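Local atomic coordinates of microcin B17-processing protein McbB (Escherichia coli str. K-12 substr. MG1655, PDB entry 6GRH), a protein that is needed to process the inactive microcin B17 precursor McbA into the active antibiotic peptide. Residues D151-I156 and P191-H196; Q170-K175 and R179-Y184. All coordinates share one frame; numbering follows the deposited sequence.

Contact 1. Residues D151-I156 and P191-H196; sequences DIVKRI and PCHFCH. With ZN (zinc ion), chain F.
With Val153 CG1 swung opposite the backbone nitrogen (chi1 -180°) and the imidazole of His193 set the same way on its own CB (chi1 170°), an isopropyl group and a ring are turned toward each other, while Phe194 reaches across from the next position. The meeting is a helix-helix contact beside a Cys4 zinc site: helix 150-160 rests on the N-terminal end of helix 193-204, with Cys192 at the N-cap and Cys195 in the first turn as the CxxC pair. Val153 makes most of the contact: both methyls meet the imidazole, and CG1 also reaches the phenyl ring. Val153 CG2 sits over one face of the His193 ring, a CH-pi contact 4.2 Å from the centroid. Val153 CG1 lies 3.8 Å from His193 CD2. The same Val153 CG1 is 3.9 Å from Phe194 CE2. The phenyl ring comes from the opposite direction to the valine, its CZ nearest the backbone N of Lys154, which lies near the ring plane. His193 CD2 in turn covers one face of that ring, offset toward the rim.

The imidazole is held by more than packing, for ND1 bonds to Asp181 OD2 and NE2 to the hydroxyl of Tyr148, so the face offered to Val153 is fixed in rotation. Cys192 and Cys195 each give a sulfur to zinc, and Cys290 and Cys292 complete the site. Four residues on from the N-cap, His196 ND1 bonds back to Cys192 O at 2.9 Å, nearly straight at 172°, from above the carbonyl plane.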
# COMPACT_ATOMS: atom_id res chain seq x y z
N ASP B 151 -9.71 8.64 26.64
CA ASP B 151 -10.85 9.20 27.38
C ASP B 151 -11.12 10.68 27.12
O ASP B 151 -12.26 11.11 27.17
CB ASP B 151 -10.68 9.01 28.90
CG ASP B 151 -11.02 7.60 29.37
OD1 ASP B 151 -11.50 6.76 28.57
OD2 ASP B 151 -10.82 7.33 30.57
N ILE B 152 -10.07 11.47 26.86
CA ILE B 152 -10.24 12.90 26.56
C ILE B 152 -10.97 13.07 25.24
O ILE B 152 -11.90 13.84 25.13
CB ILE B 152 -8.90 13.62 26.50
CG1 ILE B 152 -8.22 13.57 27.89
CG2 ILE B 152 -9.10 15.05 26.02
CD1 ILE B 152 -6.77 14.00 27.89
N VAL B 153 -10.55 12.31 24.23
CA VAL B 153 -11.22 12.35 22.93
C VAL B 153 -12.66 11.89 23.08
O VAL B 153 -13.56 12.49 22.50
CB VAL B 153 -10.47 11.50 21.87
CG1 VAL B 153 -11.19 11.56 20.52
CG2 VAL B 153 -9.04 11.99 21.71
N LYS B 154 -12.88 10.84 23.86
CA LYS B 154 -14.22 10.31 24.05
C LYS B 154 -15.16 11.32 24.73
O LYS B 154 -16.31 11.45 24.32
CB LYS B 154 -14.12 9.02 24.87
CG LYS B 154 -15.42 8.31 25.16
CD LYS B 154 -15.08 6.97 25.84
CE LYS B 154 -16.31 6.25 26.33
NZ LYS B 154 -16.88 5.45 25.21
N ARG B 155 -14.65 12.03 25.73
CA ARG B 155 -15.41 13.10 26.39
C ARG B 155 -15.83 14.21 25.40
O ARG B 155 -16.97 14.66 25.41
CB ARG B 155 -14.57 13.71 27.51
CG ARG B 155 -15.21 14.90 28.23
CD ARG B 155 -14.17 15.70 28.98
NE ARG B 155 -14.68 16.98 29.49
CZ ARG B 155 -13.92 18.01 29.87
NH1 ARG B 155 -12.58 17.94 29.80
NH2 ARG B 155 -14.49 19.13 30.32
N ILE B 156 -14.89 14.66 24.56
CA ILE B 156 -15.16 15.72 23.59
C ILE B 156 -16.20 15.27 22.54
O ILE B 156 -17.14 16.01 22.18
CB ILE B 156 -13.84 16.24 22.93
CG1 ILE B 156 -12.90 16.88 23.96
CG2 ILE B 156 -14.14 17.24 21.82
CD1 ILE B 156 -13.52 18.02 24.76
N PRO B 191 -14.11 9.29 8.76
CA PRO B 191 -13.60 8.55 9.91
C PRO B 191 -13.15 9.42 11.06
O PRO B 191 -12.54 10.44 10.85
CB PRO B 191 -12.40 7.77 9.35
CG PRO B 191 -12.66 7.66 7.89
CD PRO B 191 -13.32 8.98 7.55
N CYS B 192 -13.40 8.91 12.26
CA CYS B 192 -13.11 9.59 13.49
C CYS B 192 -11.68 9.34 13.95
O CYS B 192 -10.92 8.65 13.29
CB CYS B 192 -14.13 9.13 14.53
SG CYS B 192 -13.74 7.56 15.34
N HIS B 193 -11.30 9.95 15.06
CA HIS B 193 -9.99 9.73 15.66
C HIS B 193 -9.61 8.27 15.88
O HIS B 193 -8.47 7.86 15.65
CB HIS B 193 -9.94 10.39 17.01
CG HIS B 193 -8.74 10.01 17.80
ND1 HIS B 193 -7.47 10.40 17.44
CD2 HIS B 193 -8.61 9.29 18.94
CE1 HIS B 193 -6.61 9.93 18.32
NE2 HIS B 193 -7.27 9.25 19.24
N PHE B 194 -10.56 7.48 16.37
CA PHE B 194 -10.28 6.07 16.71
C PHE B 194 -10.00 5.26 15.43
O PHE B 194 -9.13 4.39 15.42
CB PHE B 194 -11.38 5.52 17.63
CG PHE B 194 -11.41 6.21 18.95
CD1 PHE B 194 -10.37 6.02 19.87
CD2 PHE B 194 -12.38 7.16 19.24
CE1 PHE B 194 -10.34 6.72 21.05
CE2 PHE B 194 -12.37 7.85 20.45
CZ PHE B 194 -11.35 7.64 21.35
N CYS B 195 -10.67 5.63 14.33
CA CYS B 195 -10.33 5.08 13.03
C CYS B 195 -8.87 5.34 12.65
O CYS B 195 -8.21 4.46 12.08
CB CYS B 195 -11.28 5.60 11.94
SG CYS B 195 -12.97 5.02 12.10
N HIS B 196 -8.37 6.53 12.99
CA HIS B 196 -7.00 6.94 12.69
C HIS B 196 -5.98 6.24 13.56
O HIS B 196 -4.99 5.62 13.04
CB HIS B 196 -6.84 8.47 12.79
CG HIS B 196 -7.43 9.19 11.63
ND1 HIS B 196 -8.78 9.44 11.51
CD2 HIS B 196 -6.86 9.63 10.47
CE1 HIS B 196 -9.01 10.05 10.37
NE2 HIS B 196 -7.87 10.17 9.71
ZN ZN F . -14.24 5.81 13.90

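Contact 2. Residues Q170-K175 and R179-Y184; sequences QSYYLK and RIDGVY
Tyr172 lies across from Arg179 in a beta hairpin of strands 167-174 and 177-180, part of the mixed sheet of this domain. From CB its ring rises between the backbone N and the carbonyl carbon (chi1 54°), which lays it against the neighbouring strand. Arg179 CB sits over one face, 3.9 Å from the centroid of the Tyr172 ring and nearest CE2 and CZ; CE2 also meets Arg179 CG. On the other flank CD1 comes near Arg179 O, and Tyr172 CE1 lies 3.3 Å from Asp181 OD1. At the tip, Tyr172 OH donates to the syn lone pair of Asp181 OD1 at 2.8 Å, with ring and carboxylate planes turned 66° apart.

Asp181 OD2 takes Gln170 NE2 through its anti lone pair, besides its bond to His193; Gln170 OE1 bonds to Tyr157 OH, which holds the amide. With both oxygens engaged, the buried carboxylate is fixed in rotation, and these donors would probably stabilise its negative charge.

In the backbone, Tyr172 and Arg179 form an antiparallel hydrogen-bonded pair, and Asp181 N to Gln170 O extends the ladder. Arg179 NE bonds to Ser177 OG, and the guanidinium makes a cation-pi contact with Trp200. A water at its edge accepts from Arg179 NH2 at 2.8 Å and donates to Leu174 O.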
# COMPACT_ATOMS: atom_id res chain seq x y z
N GLN B 170 -8.16 16.20 15.40
CA GLN B 170 -7.40 15.82 16.57
C GLN B 170 -5.95 15.78 16.22
O GLN B 170 -5.58 15.23 15.17
CB GLN B 170 -7.79 14.44 17.10
CG GLN B 170 -9.26 14.23 17.41
CD GLN B 170 -10.16 13.99 16.21
OE1 GLN B 170 -11.33 14.37 16.24
NE2 GLN B 170 -9.67 13.31 15.20
N SER B 171 -5.11 16.30 17.11
CA SER B 171 -3.67 16.24 16.93
C SER B 171 -2.96 15.80 18.21
O SER B 171 -3.41 16.06 19.31
CB SER B 171 -3.12 17.57 16.37
OG SER B 171 -3.28 18.62 17.28
N TYR B 172 -1.88 15.06 18.04
CA TYR B 172 -1.26 14.31 19.14
C TYR B 172 0.06 13.73 18.60
O TYR B 172 0.35 13.82 17.39
CB TYR B 172 -2.21 13.18 19.66
CG TYR B 172 -2.69 12.28 18.57
CD1 TYR B 172 -3.77 12.62 17.78
CD2 TYR B 172 -2.00 11.11 18.26
CE1 TYR B 172 -4.20 11.81 16.75
CE2 TYR B 172 -2.41 10.30 17.23
CZ TYR B 172 -3.50 10.65 16.48
OH TYR B 172 -3.88 9.87 15.44
N TYR B 173 0.85 13.15 19.49
CA TYR B 173 2.17 12.65 19.18
C TYR B 173 2.20 11.15 19.36
O TYR B 173 1.59 10.61 20.26
CB TYR B 173 3.21 13.34 20.05
CG TYR B 173 3.22 14.84 19.84
CD1 TYR B 173 4.06 15.43 18.89
CD2 TYR B 173 2.36 15.67 20.57
CE1 TYR B 173 4.06 16.81 18.69
CE2 TYR B 173 2.35 17.05 20.38
CZ TYR B 173 3.20 17.62 19.43
OH TYR B 173 3.17 18.98 19.23
N LEU B 174 2.89 10.47 18.45
CA LEU B 174 3.02 9.03 18.51
C LEU B 174 4.42 8.72 18.05
O LEU B 174 4.78 9.07 16.92
CB LEU B 174 2.00 8.33 17.60
CG LEU B 174 2.14 6.81 17.43
CD1 LEU B 174 2.03 6.11 18.75
CD2 LEU B 174 1.09 6.34 16.44
N LYS B 175 5.18 8.12 18.96
CA LYS B 175 6.59 7.77 18.76
C LYS B 175 7.40 9.01 18.37
O LYS B 175 7.51 9.92 19.18
CB LYS B 175 6.69 6.59 17.78
CG LYS B 175 6.05 5.34 18.38
CD LYS B 175 6.36 4.11 17.53
CE LYS B 175 5.87 2.83 18.19
NZ LYS B 175 6.74 1.69 17.78
N ARG B 179 0.90 13.74 14.60
CA ARG B 179 -0.23 13.28 13.81
C ARG B 179 -1.35 14.30 13.81
O ARG B 179 -1.74 14.78 14.87
CB ARG B 179 -0.79 11.99 14.40
CG ARG B 179 0.21 10.86 14.46
CD ARG B 179 0.46 10.33 13.08
NE ARG B 179 1.44 9.24 13.13
CZ ARG B 179 1.66 8.37 12.15
NH1 ARG B 179 0.96 8.39 11.01
NH2 ARG B 179 2.58 7.44 12.33
N ILE B 180 -1.88 14.60 12.64
CA ILE B 180 -3.08 15.39 12.55
C ILE B 180 -4.09 14.48 11.85
O ILE B 180 -3.90 14.12 10.69
CB ILE B 180 -2.89 16.69 11.76
CG1 ILE B 180 -1.81 17.57 12.40
CG2 ILE B 180 -4.23 17.42 11.63
CD1 ILE B 180 -1.40 18.73 11.52
N ASP B 181 -5.17 14.14 12.54
CA ASP B 181 -6.17 13.30 11.93
C ASP B 181 -6.88 14.03 10.79
O ASP B 181 -6.89 15.26 10.72
CB ASP B 181 -7.22 12.82 12.96
CG ASP B 181 -6.65 11.88 13.99
OD1 ASP B 181 -5.54 11.30 13.76
OD2 ASP B 181 -7.33 11.73 15.05
N GLY B 182 -7.45 13.26 9.89
CA GLY B 182 -8.41 13.79 8.94
C GLY B 182 -9.57 14.44 9.66
O GLY B 182 -9.82 14.19 10.84
N VAL B 183 -10.33 15.23 8.93
CA VAL B 183 -11.45 15.91 9.52
C VAL B 183 -12.53 14.88 9.78
O VAL B 183 -12.93 14.16 8.87
CB VAL B 183 -12.01 16.99 8.59
CG1 VAL B 183 -13.25 17.62 9.24
CG2 VAL B 183 -10.97 18.06 8.32
N TYR B 184 -12.96 14.78 11.03
CA TYR B 184 -14.12 14.02 11.44
C TYR B 184 -15.40 14.86 11.44
O TYR B 184 -15.62 15.68 12.33
CB TYR B 184 -13.89 13.42 12.83
CG TYR B 184 -15.08 12.67 13.37
CD1 TYR B 184 -15.86 11.84 12.54
CD2 TYR B 184 -15.44 12.79 14.70
CE1 TYR B 184 -16.98 11.17 13.04
CE2 TYR B 184 -16.55 12.13 15.22
CZ TYR B 184 -17.31 11.33 14.40
OH TYR B 184 -18.39 10.72 14.95
O HOH W 1 -10.67 12.02 12.49
O HOH W 2 4.27 7.10 14.58

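Contact 2 is buried throughout and joins neighbouring strands of one hairpin, whereas contact 1 lies farther from the centre of the chain, is partly buried and packs two helices together, with Lys154 exposed at its border. Their chemistry follows their place: the hairpin is knit by backbone bonds and a single buried carboxylate with several donors, the helix pair by methyl and ring packing beside a metal. Contact 2 is nested in the chain loop that contact 1 closes, and the joint between them is the pairing of His193 with Asp181. His193 also packs edge-to-face with Tyr172, so one histidine joins the helix beside the zinc to the sheet.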